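Local coordinates for protein N-alpha-acetyltransferase 35, NatC auxiliary subunit (Saccharomyces cerevisiae, PDB 6YGA) that serves as an auxiliary subunit of the heterotrimeric NatC complex, which acetylates the N-terminal methionine of proteins such as the L-A virus Gag protein, at residues Tyr82-Pro85 with Leu86-Ala90; Leu115-Arg118 with Tyr119-Ser122; Tyr323-Ala326 with Lys327-Lys331; Trp398-Asn401 with Cys402-Thr406; Met468-Tyr471 with Val472-Leu475. All coordinates share one frame; numbering follows the deposited sequence. Where two conformers were deposited one is given.

How the contacts relate
All five contacts are local, each within one helix or at a helix end. Contacts 1 and 2 mark the starts of two successive helices, 85-104 and 118-129, in the Mak10 family region. Their centres are about 17 Å apart. Contacts 3, 4 and 5 belong to the TPR-like region. Contacts 3 and 4 lie near the ends of helices 319-328 and 386-402, which pack together. Their centres are about 9 Å apart, and Asn-330 ND2 probably donates to Cys-402 O at 3.0 Å. Contact 5 lies about 23 Å from contact 3 and about 64 Å from contact 1, between centres. Contact 3 holds an ethanediol, and contact 4 reaches the N-alpha-acetyltransferase 30 chain through Asn-405.

Contact 1 of 5, residues Tyr82-Pro85 with Leu86-Ala90; sequences YDPP and LASVA
Ser-88 meets Pro-84 at the first turn of helix 85-104, where Pro-84 is the N-cap. The carbonyl O of Pro-84 takes the first bond of the helix. Ser-88 N donates to it at 2.8 Å, with an N-H...O angle of 151°. The hydroxyl of the same serine adds a second, weak bond: OG lies 3.1 Å from Pro-84 O. Its torsion makes this possible. With chi1 at -76°, OG stands beside the serine's own backbone N, so both donors face one acceptor. The next turn bond follows at once. Val-89 N donates to Pro-85 O, and this bond is nearly straight at 170°. The cap residue also has an apolar contact. Pro-84 CG rests on the methyl CB of Ala-87 at 3.8 Å.

The loop before the helix turns sharply. The peptide bond between Asp-83 and Pro-84 is cis, which makes a bend just ahead of the cap. Pro-85 is the first helical residue. Its ring nitrogen has no hydrogen to give, and a first-turn position in a helix does not need one. Farther out, Tyr-82 O accepts a hydrogen bond from Tyr-144 OH, which ties the loop to helix 142-167. Leu-86 and Ala-87 touch His-216 on helix 215-231. Val-89 is buried between the two helices, against Leu-143, Tyr-144 and Leu-220. Its CG2 methyl stands beside its backbone N and comes within 3.4 Å of Pro-85 O.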
# COMPACT_ATOMS: atom_id res chain seq x y z
N TYR B 82 10.50 -37.48 15.35
CA TYR B 82 9.10 -37.86 15.52
C TYR B 82 8.67 -38.82 14.42
O TYR B 82 9.05 -38.68 13.26
CB TYR B 82 8.21 -36.61 15.53
CG TYR B 82 8.50 -35.68 16.69
CD1 TYR B 82 9.48 -34.69 16.59
CD2 TYR B 82 7.81 -35.81 17.89
CE1 TYR B 82 9.75 -33.85 17.66
CE2 TYR B 82 8.08 -34.97 18.96
CZ TYR B 82 9.05 -34.00 18.83
OH TYR B 82 9.32 -33.16 19.89
N ASP B 83 7.86 -39.80 14.80
CA ASP B 83 7.38 -40.91 13.99
C ASP B 83 5.97 -40.64 13.47
O ASP B 83 5.14 -40.06 14.19
CB ASP B 83 7.37 -42.20 14.81
CG ASP B 83 8.69 -42.45 15.52
OD1 ASP B 83 9.69 -42.74 14.84
OD2 ASP B 83 8.72 -42.32 16.76
N PRO B 84 5.66 -41.02 12.22
CA PRO B 84 6.59 -41.60 11.24
C PRO B 84 7.50 -40.56 10.57
O PRO B 84 7.02 -39.51 10.16
CB PRO B 84 5.65 -42.24 10.21
CG PRO B 84 4.38 -41.46 10.31
CD PRO B 84 4.26 -41.07 11.75
N PRO B 85 8.80 -40.87 10.47
CA PRO B 85 9.77 -39.82 10.08
C PRO B 85 9.56 -39.25 8.68
O PRO B 85 9.58 -38.03 8.52
CB PRO B 85 11.11 -40.55 10.21
CG PRO B 85 10.85 -41.66 11.18
CD PRO B 85 9.46 -42.12 10.87
N LEU B 86 9.39 -40.11 7.67
CA LEU B 86 9.22 -39.61 6.31
C LEU B 86 7.97 -38.74 6.20
O LEU B 86 8.02 -37.64 5.64
CB LEU B 86 9.15 -40.76 5.31
CG LEU B 86 8.76 -40.33 3.90
CD1 LEU B 86 9.89 -39.55 3.23
CD2 LEU B 86 8.32 -41.52 3.04
N ALA B 87 6.84 -39.22 6.72
CA ALA B 87 5.61 -38.44 6.67
C ALA B 87 5.74 -37.15 7.48
O ALA B 87 5.22 -36.11 7.08
CB ALA B 87 4.44 -39.28 7.17
N SER B 88 6.43 -37.21 8.63
CA SER B 88 6.57 -36.02 9.46
C SER B 88 7.51 -35.00 8.82
O SER B 88 7.20 -33.80 8.79
CB SER B 88 7.05 -36.39 10.86
OG SER B 88 6.00 -36.96 11.62
N VAL B 89 8.65 -35.45 8.30
CA VAL B 89 9.57 -34.54 7.62
C VAL B 89 8.91 -33.93 6.40
O VAL B 89 9.04 -32.73 6.14
CB VAL B 89 10.88 -35.27 7.27
CG1 VAL B 89 11.63 -34.54 6.16
CG2 VAL B 89 11.76 -35.40 8.50
N ALA B 90 8.16 -34.73 5.64
CA ALA B 90 7.45 -34.20 4.48
C ALA B 90 6.38 -33.20 4.91
O ALA B 90 6.18 -32.18 4.24
CB ALA B 90 6.83 -35.34 3.67

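Contact 2 of 5, residues Leu115-Arg118 with Tyr119-Ser122; sequences LSCR and YTES
An N-cap built on a cysteine starts helix 118-129, and Cys-117 is the capping residue. Its SG lies anti to its own backbone N (chi1 176°), which turns the sulfur toward the first turn. There SG accepts a weak bond from Tyr-119 N at 3.3 Å. The same sulfur packs on Tyr-119 CB at 3.6 Å. It sits at the edge of the tyrosine ring, in its plane, 5.1 Å from the ring centroid. This is a sulfur-aromatic contact made from the side of the ring.

The backbone turn begins with Glu-121 N donating to Cys-117 O at 3.3 Å. Ser-122 N then donates to Arg-118 O at 3.0 Å. Thr-120 OG1 bonds to Val-114 O; Cys-117 O lies 2.9 Å from OG1 as a second possible acceptor for the same proton. The Tyr-119 ring is buried against helices 85-104 and 142-167 and meets Trp-137 edge-to-face.

Arg-118 NE and Glu-121 OE1 are 5.1 Å apart and do not touch, while Arg-118 makes a cation-pi contact with Tyr-276. Sulfur is a poor acceptor, so this cap probably owes as much to packing as to hydrogen bonding.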
# COMPACT_ATOMS: atom_id res chain seq x y z
N LEU B 115 9.38 -17.77 10.58
CA LEU B 115 9.99 -17.82 11.90
C LEU B 115 9.17 -18.58 12.93
O LEU B 115 9.68 -18.87 14.01
CB LEU B 115 10.26 -16.40 12.41
CG LEU B 115 11.32 -15.60 11.65
CD1 LEU B 115 11.59 -14.28 12.35
CD2 LEU B 115 12.60 -16.41 11.51
N SER B 116 7.91 -18.91 12.63
CA SER B 116 7.12 -19.75 13.53
C SER B 116 7.68 -21.16 13.62
O SER B 116 7.44 -21.85 14.62
CB SER B 116 5.66 -19.78 13.07
OG SER B 116 5.53 -20.36 11.79
N CYS B 117 8.41 -21.61 12.61
CA CYS B 117 9.01 -22.94 12.63
C CYS B 117 10.16 -22.99 13.63
O CYS B 117 11.05 -22.12 13.61
CB CYS B 117 9.50 -23.32 11.23
SG CYS B 117 10.36 -24.90 11.11
N ARG B 118 10.16 -24.00 14.49
CA ARG B 118 11.24 -24.14 15.47
C ARG B 118 12.56 -24.53 14.82
O ARG B 118 13.62 -24.27 15.40
CB ARG B 118 10.86 -25.16 16.54
CG ARG B 118 9.67 -24.74 17.38
CD ARG B 118 9.95 -23.46 18.14
NE ARG B 118 11.05 -23.63 19.08
CZ ARG B 118 10.91 -24.09 20.32
NH1 ARG B 118 9.71 -24.43 20.77
NH2 ARG B 118 11.97 -24.21 21.11
N TYR B 119 12.53 -25.13 13.63
CA TYR B 119 13.76 -25.53 12.97
C TYR B 119 14.48 -24.32 12.38
O TYR B 119 15.71 -24.22 12.46
CB TYR B 119 13.47 -26.57 11.89
CG TYR B 119 13.00 -27.89 12.44
CD1 TYR B 119 13.91 -28.85 12.87
CD2 TYR B 119 11.65 -28.19 12.53
CE1 TYR B 119 13.48 -30.06 13.38
CE2 TYR B 119 11.21 -29.40 13.03
CZ TYR B 119 12.14 -30.33 13.46
OH TYR B 119 11.71 -31.54 13.96
N THR B 120 13.73 -23.39 11.77
CA THR B 120 14.35 -22.19 11.23
C THR B 120 14.92 -21.32 12.35
O THR B 120 15.98 -20.71 12.18
CB THR B 120 13.34 -21.39 10.40
OG1 THR B 120 12.30 -20.91 11.25
CG2 THR B 120 12.73 -22.27 9.31
N GLU B 121 14.23 -21.26 13.48
CA GLU B 121 14.77 -20.56 14.64
C GLU B 121 16.06 -21.22 15.12
O GLU B 121 17.03 -20.53 15.48
CB GLU B 121 13.74 -20.53 15.77
CG GLU B 121 13.97 -19.47 16.85
CD GLU B 121 14.93 -19.91 17.94
OE1 GLU B 121 15.30 -21.10 17.97
OE2 GLU B 121 15.31 -19.06 18.77
N SER B 122 16.10 -22.55 15.12
CA SER B 122 17.28 -23.27 15.61
C SER B 122 18.47 -23.03 14.69
O SER B 122 19.59 -22.77 15.17
CB SER B 122 16.97 -24.76 15.73
OG SER B 122 18.05 -25.47 16.32

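Contact 3 of 5, residues Tyr323-Ala326 with Lys327-Lys331; sequences YQFA and KFFNK. With EDO (1,2-ethanediol), chain C.
The rings of Phe-325 and Phe-329 lie within 6° of parallel, yet they are slid apart and barely overlap. What covers the Phe-325 ring is Phe-329 CB, which sits over its face as a CH-pi contact, 3.9 Å from the centroid. One turn links the two residues, and Phe-329 N donates to Phe-325 O at 2.9 Å. Lys-327 CG lies over the rim of one Tyr-323 face. Gln-324 runs alongside Phe-328, with OE1 3.5 Å from CE2 of that ring, while Gln-324 NE2 bonds to Thr-662 O.

These residues lie on and just beyond helix 319-328 in the TPR-like region, which packs through Ala-326 on helix 386-402. Two waters also bind Ala-326 O. Water 1 donates to Ala-326 O and accepts from Asn-330 N, both at 2.8 Å. Water 2 donates to Ala-326 O too.

Lys-331 curls back toward Lys-327. Its chain bends at three successive torsions, and NZ reaches Lys-327 O at 2.7 Å. The ammonium group approaches in the carbonyl plane, on a lone pair. Lys-331 NZ also donates to O1 of a bound ethanediol at 3.0 Å. The C1 atom of this diol lies over one face of the Phe-328 ring, and Lys-327 CE packs on the same atom. The diol, probably from the crystallisation liquor, is held as well by Glu-544.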
# COMPACT_ATOMS: atom_id res chain seq x y z
N TYR B 323 8.49 1.63 -22.33
CA TYR B 323 7.43 2.49 -21.82
C TYR B 323 6.11 1.73 -21.74
O TYR B 323 5.42 1.76 -20.71
CB TYR B 323 7.31 3.73 -22.71
CG TYR B 323 6.19 4.68 -22.37
CD1 TYR B 323 6.37 5.69 -21.43
CD2 TYR B 323 4.96 4.59 -23.01
CE1 TYR B 323 5.34 6.57 -21.13
CE2 TYR B 323 3.93 5.47 -22.71
CZ TYR B 323 4.13 6.46 -21.77
OH TYR B 323 3.10 7.32 -21.48
N GLN B 324 5.75 1.02 -22.81
CA GLN B 324 4.50 0.25 -22.81
C GLN B 324 4.59 -0.97 -21.89
O GLN B 324 3.57 -1.41 -21.36
CB GLN B 324 4.15 -0.18 -24.23
CG GLN B 324 3.81 0.98 -25.16
CD GLN B 324 2.40 1.51 -24.96
OE1 GLN B 324 1.95 1.73 -23.84
NE2 GLN B 324 1.68 1.72 -26.07
N PHE B 325 5.79 -1.52 -21.71
CA PHE B 325 5.95 -2.59 -20.72
C PHE B 325 5.64 -2.07 -19.32
O PHE B 325 4.93 -2.74 -18.55
CB PHE B 325 7.36 -3.17 -20.78
CG PHE B 325 7.61 -4.27 -19.77
CD1 PHE B 325 8.05 -3.98 -18.49
CD2 PHE B 325 7.39 -5.60 -20.11
CE1 PHE B 325 8.27 -4.98 -17.57
CE2 PHE B 325 7.61 -6.61 -19.19
CZ PHE B 325 8.05 -6.30 -17.92
N ALA B 326 6.14 -0.89 -18.98
CA ALA B 326 5.83 -0.31 -17.67
C ALA B 326 4.36 0.04 -17.54
O ALA B 326 3.82 0.01 -16.43
CB ALA B 326 6.69 0.93 -17.43
N LYS B 327 3.69 0.38 -18.65
CA LYS B 327 2.29 0.78 -18.56
C LYS B 327 1.37 -0.40 -18.34
O LYS B 327 0.27 -0.24 -17.81
CB LYS B 327 1.88 1.55 -19.82
CG LYS B 327 2.47 2.94 -19.91
CD LYS B 327 1.56 3.98 -19.26
CE LYS B 327 0.30 4.20 -20.09
NZ LYS B 327 -0.57 5.29 -19.54
N PHE B 328 1.79 -1.61 -18.74
CA PHE B 328 0.90 -2.75 -18.78
C PHE B 328 1.31 -3.93 -17.91
O PHE B 328 0.45 -4.75 -17.57
CB PHE B 328 0.74 -3.26 -20.22
CG PHE B 328 -0.14 -2.39 -21.08
CD1 PHE B 328 -1.52 -2.54 -21.06
CD2 PHE B 328 0.41 -1.43 -21.92
CE1 PHE B 328 -2.33 -1.75 -21.85
CE2 PHE B 328 -0.40 -0.64 -22.72
CZ PHE B 328 -1.77 -0.80 -22.68
N PHE B 329 2.59 -4.06 -17.54
CA PHE B 329 3.02 -5.29 -16.86
C PHE B 329 2.39 -5.43 -15.49
O PHE B 329 2.21 -6.55 -15.00
CB PHE B 329 4.55 -5.34 -16.76
CG PHE B 329 5.09 -4.81 -15.46
CD1 PHE B 329 5.22 -3.45 -15.25
CD2 PHE B 329 5.50 -5.68 -14.45
CE1 PHE B 329 5.73 -2.95 -14.06
CE2 PHE B 329 6.01 -5.19 -13.26
CZ PHE B 329 6.12 -3.82 -13.06
N ASN B 330 2.03 -4.31 -14.85
CA ASN B 330 1.51 -4.30 -13.49
C ASN B 330 0.15 -3.61 -13.43
O ASN B 330 -0.24 -3.11 -12.37
CB ASN B 330 2.51 -3.62 -12.55
CG ASN B 330 2.24 -3.92 -11.09
OD1 ASN B 330 1.76 -4.99 -10.74
ND2 ASN B 330 2.54 -2.95 -10.23
N LYS B 331 -0.58 -3.57 -14.54
CA LYS B 331 -1.76 -2.73 -14.67
C LYS B 331 -3.07 -3.49 -14.51
O LYS B 331 -4.00 -2.98 -13.88
CB LYS B 331 -1.75 -2.03 -16.04
CG LYS B 331 -2.83 -0.98 -16.22
CD LYS B 331 -2.77 0.08 -15.12
CE LYS B 331 -1.43 0.81 -15.08
NZ LYS B 331 -1.13 1.57 -16.32
C1 EDO C . -2.43 1.78 -20.19
O1 EDO C . -2.79 2.04 -18.83
C2 EDO C . -3.03 2.85 -21.09
O2 EDO C . -2.59 2.65 -22.44
O HOH W 1 1.86 -1.55 -15.28
O HOH W 2 1.88 1.72 -15.05

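Contact 4 of 5, residues Trp398-Asn401 with Cys402-Thr406; sequences WYQN and CSQNT
Cys-402 SG sits squarely over one face of the Trp-398 indole. The sulfur is 4.2 Å from the centroid of the six-membered ring and only 9° off its normal, a sulfur-aromatic contact. Two torsions bring the groups together. Trp-398 has CG anti to its N (chi1 178°), while Cys-402 SG stands beside its own N. The indole also packs on its neighbour: Trp-398 CZ3 lies over the centre of the Tyr-399 ring.

The tight part is the bond-rich turn around Gln-400 O. Toward the end of helix 386-402 the backbone bonds run from residue i+3 to residue i, as in a 3-10 turn. Cys-402 N donates to Tyr-399 O at 3.1 Å, Ser-403 N to Gln-400 O at 3.3 Å, and Gln-404 N to Asn-401 O at 3.2 Å. Each donor stands well above the carbonyl plane. Gln-400 O is gripped twice. Gln-404 NE2 reaches it at 3.2 Å, from the face opposite Ser-403 N, and the carbonyl lies close to the plane of the Gln-404 amide. NE2 also donates to Ile-170 O.

The Gln-400 side chain is looser. It is partly exposed and extended beyond CG, and its CG comes no nearer than 4.2 Å to Gln-404 NE2.

Outside the turn, Trp-398, Tyr-399 and Cys-402 pack on Ala-326 of helix 319-328. Asn-401 ND2 donates to Tyr-409 O on helix 406-429, and Ser-403 rests on Phe-343 and Pro-344 of helix 337-347.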
# COMPACT_ATOMS: atom_id res chain seq x y z
N TRP B 398 9.62 7.61 -12.69
CA TRP B 398 8.34 7.27 -13.29
C TRP B 398 8.23 5.78 -13.55
O TRP B 398 7.18 5.17 -13.30
CB TRP B 398 8.14 8.07 -14.59
CG TRP B 398 6.86 7.75 -15.29
CD1 TRP B 398 5.65 8.38 -15.15
CD2 TRP B 398 6.65 6.71 -16.26
NE1 TRP B 398 4.71 7.80 -15.96
CE2 TRP B 398 5.29 6.77 -16.65
CE3 TRP B 398 7.47 5.73 -16.82
CZ2 TRP B 398 4.75 5.89 -17.59
CZ3 TRP B 398 6.92 4.86 -17.75
CH2 TRP B 398 5.58 4.94 -18.12
N TYR B 399 9.31 5.16 -14.04
CA TYR B 399 9.29 3.72 -14.27
C TYR B 399 9.15 2.96 -12.96
O TYR B 399 8.40 1.98 -12.87
CB TYR B 399 10.57 3.28 -15.00
CG TYR B 399 10.53 3.44 -16.50
CD1 TYR B 399 10.03 2.42 -17.31
CD2 TYR B 399 10.99 4.60 -17.11
CE1 TYR B 399 9.99 2.56 -18.68
CE2 TYR B 399 10.95 4.74 -18.49
CZ TYR B 399 10.45 3.72 -19.27
OH TYR B 399 10.41 3.84 -20.64
N GLN B 400 9.89 3.39 -11.93
CA GLN B 400 9.86 2.69 -10.65
C GLN B 400 8.48 2.76 -10.01
O GLN B 400 8.04 1.81 -9.36
CB GLN B 400 10.93 3.27 -9.72
CG GLN B 400 11.04 2.57 -8.38
CD GLN B 400 12.40 2.77 -7.73
OE1 GLN B 400 13.41 2.96 -8.41
NE2 GLN B 400 12.43 2.72 -6.40
N ASN B 401 7.78 3.88 -10.19
CA ASN B 401 6.44 4.01 -9.63
C ASN B 401 5.46 3.01 -10.23
O ASN B 401 4.46 2.67 -9.59
CB ASN B 401 5.92 5.44 -9.84
CG ASN B 401 4.58 5.68 -9.18
OD1 ASN B 401 4.48 5.72 -7.95
ND2 ASN B 401 3.55 5.84 -9.99
N CYS B 402 5.74 2.50 -11.44
CA CYS B 402 4.82 1.57 -12.08
C CYS B 402 4.72 0.25 -11.33
O CYS B 402 3.69 -0.42 -11.39
CB CYS B 402 5.23 1.31 -13.52
SG CYS B 402 5.05 2.75 -14.59
N SER B 403 5.78 -0.16 -10.62
CA SER B 403 5.75 -1.43 -9.91
C SER B 403 5.33 -1.29 -8.46
O SER B 403 5.53 -2.22 -7.67
CB SER B 403 7.12 -2.11 -9.99
OG SER B 403 8.03 -1.49 -9.11
N GLN B 404 4.74 -0.15 -8.08
CA GLN B 404 4.20 -0.01 -6.74
C GLN B 404 2.83 -0.68 -6.65
O GLN B 404 2.24 -1.06 -7.66
CB GLN B 404 4.09 1.47 -6.36
CG GLN B 404 5.41 2.22 -6.44
CD GLN B 404 6.50 1.57 -5.60
OE1 GLN B 404 6.27 1.21 -4.44
NE2 GLN B 404 7.68 1.40 -6.19
N ASN B 405 2.33 -0.85 -5.43
CA ASN B 405 1.01 -1.43 -5.28
C ASN B 405 -0.05 -0.44 -5.77
O ASN B 405 0.22 0.72 -6.09
CB ASN B 405 0.74 -1.85 -3.83
CG ASN B 405 0.70 -0.68 -2.86
OD1 ASN B 405 -0.23 0.14 -2.90
ND2 ASN B 405 1.68 -0.61 -1.97
N THR B 406 -1.30 -0.93 -5.84
CA THR B 406 -2.36 -0.19 -6.51
C THR B 406 -2.70 1.13 -5.81
O THR B 406 -3.23 2.04 -6.46
CB THR B 406 -3.61 -1.06 -6.63
OG1 THR B 406 -4.56 -0.42 -7.49
CG2 THR B 406 -4.25 -1.30 -5.27

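Contact 5 of 5, residues Met468-Tyr471 with Val472-Leu475; sequences MFWY and VYYL
Leu-475 lies across the ring of Tyr-471, one turn back on helix 465-506 in the TPR-like region. Apolar contacts come first. Leu-475 CG stands over one face of this ring, 4.0 Å from its centroid and offset toward the rim, as a CH-pi contact. Its CD1 methyl comes within 3.5 Å of Tyr-471 CE2. The other methyl, CD2, reaches the phenol end, 3.7 Å from OH. A chi1 of 179° swings the Tyr-471 ring away from its backbone N, along the helix toward Leu-475. Tyr-471 CD1 also touches Tyr-474 CD2 at 4.0 Å.

Aromatic contacts form the second group. Trp-470, Tyr-473 and Tyr-474 make a cluster. The five-membered ring of Trp-470 meets Tyr-473 obliquely, with planes at 35° and CD1 4.2 Å from Tyr-473 CD2. The six-membered ring of Trp-470 lies roughly parallel to Tyr-474 but is slid aside, so the two barely overlap.

Backbone bonds make the third group. Four regular helical bonds run from Met-468 O, Phe-469 O, Trp-470 O and Tyr-471 O to the amides four residues on. The last is Leu-475 N to Tyr-471 O at 2.8 Å.

Neighbours extend the packing. Trp-470 meets Phe-606 edge-to-face, and Val-472 packs between helices 433-456 and 511-564. Between the two segments, side chains meet mainly through carbon atoms and ring faces, and the hydrogen bonds are all backbone ones. The hydroxyl of Tyr-474 is satisfied elsewhere, by Glu-599 O.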
# COMPACT_ATOMS: atom_id res chain seq x y z
N MSE B 468 -14.74 15.15 -11.66
CA MSE B 468 -13.53 14.45 -12.09
C MSE B 468 -13.59 14.05 -13.56
O MSE B 468 -12.63 14.26 -14.31
CB MSE B 468 -13.30 13.22 -11.23
CG MSE B 468 -13.05 13.53 -9.76
SE MSE B 468 -11.65 14.87 -9.50
CE MSE B 468 -10.20 14.01 -10.48
N PHE B 469 -14.72 13.48 -13.99
CA PHE B 469 -14.83 13.05 -15.38
C PHE B 469 -14.78 14.24 -16.33
O PHE B 469 -14.18 14.15 -17.40
CB PHE B 469 -16.11 12.24 -15.58
CG PHE B 469 -15.96 10.79 -15.23
CD1 PHE B 469 -14.86 10.06 -15.67
CD2 PHE B 469 -16.90 10.15 -14.44
CE1 PHE B 469 -14.71 8.73 -15.34
CE2 PHE B 469 -16.77 8.82 -14.12
CZ PHE B 469 -15.67 8.10 -14.56
N TRP B 470 -15.39 15.37 -15.96
CA TRP B 470 -15.32 16.53 -16.84
C TRP B 470 -13.93 17.15 -16.81
O TRP B 470 -13.46 17.66 -17.83
CB TRP B 470 -16.38 17.56 -16.46
CG TRP B 470 -16.31 18.75 -17.37
CD1 TRP B 470 -16.85 18.86 -18.61
CD2 TRP B 470 -15.63 19.99 -17.11
NE1 TRP B 470 -16.56 20.10 -19.15
CE2 TRP B 470 -15.81 20.81 -18.24
CE3 TRP B 470 -14.89 20.48 -16.03
CZ2 TRP B 470 -15.29 22.09 -18.32
CZ3 TRP B 470 -14.37 21.76 -16.11
CH2 TRP B 470 -14.57 22.55 -17.25
N TYR B 471 -13.27 17.13 -15.65
CA TYR B 471 -11.91 17.64 -15.58
C TYR B 471 -10.97 16.81 -16.44
O TYR B 471 -10.08 17.35 -17.10
CB TYR B 471 -11.43 17.69 -14.13
CG TYR B 471 -10.01 18.19 -13.97
CD1 TYR B 471 -9.66 19.48 -14.34
CD2 TYR B 471 -9.02 17.36 -13.46
CE1 TYR B 471 -8.37 19.93 -14.20
CE2 TYR B 471 -7.73 17.81 -13.31
CZ TYR B 471 -7.41 19.09 -13.69
OH TYR B 471 -6.11 19.54 -13.54
N VAL B 472 -11.16 15.49 -16.46
CA VAL B 472 -10.30 14.64 -17.28
C VAL B 472 -10.63 14.82 -18.76
O VAL B 472 -9.74 14.80 -19.61
CB VAL B 472 -10.42 13.17 -16.83
CG1 VAL B 472 -9.61 12.26 -17.75
CG2 VAL B 472 -9.94 13.03 -15.41
N TYR B 473 -11.92 14.99 -19.08
CA TYR B 473 -12.29 15.39 -20.43
C TYR B 473 -11.60 16.69 -20.82
O TYR B 473 -11.02 16.80 -21.90
CB TYR B 473 -13.81 15.54 -20.52
CG TYR B 473 -14.29 16.16 -21.81
CD1 TYR B 473 -14.43 15.40 -22.96
CD2 TYR B 473 -14.61 17.51 -21.87
CE1 TYR B 473 -14.87 15.97 -24.14
CE2 TYR B 473 -15.05 18.09 -23.05
CZ TYR B 473 -15.18 17.31 -24.18
OH TYR B 473 -15.62 17.87 -25.35
N TYR B 474 -11.64 17.68 -19.93
CA TYR B 474 -10.95 18.94 -20.15
C TYR B 474 -9.45 18.72 -20.36
O TYR B 474 -8.85 19.28 -21.29
CB TYR B 474 -11.22 19.88 -18.97
CG TYR B 474 -10.32 21.08 -18.86
CD1 TYR B 474 -10.58 22.24 -19.58
CD2 TYR B 474 -9.22 21.06 -18.02
CE1 TYR B 474 -9.75 23.35 -19.47
CE2 TYR B 474 -8.39 22.16 -17.90
CZ TYR B 474 -8.66 23.30 -18.63
OH TYR B 474 -7.84 24.40 -18.51
N LEU B 475 -8.83 17.89 -19.51
CA LEU B 475 -7.41 17.59 -19.69
C LEU B 475 -7.17 16.84 -20.99
O LEU B 475 -6.21 17.14 -21.72
CB LEU B 475 -6.89 16.76 -18.51
CG LEU B 475 -6.81 17.42 -17.13
CD1 LEU B 475 -6.17 16.45 -16.15
CD2 LEU B 475 -6.04 18.73 -17.19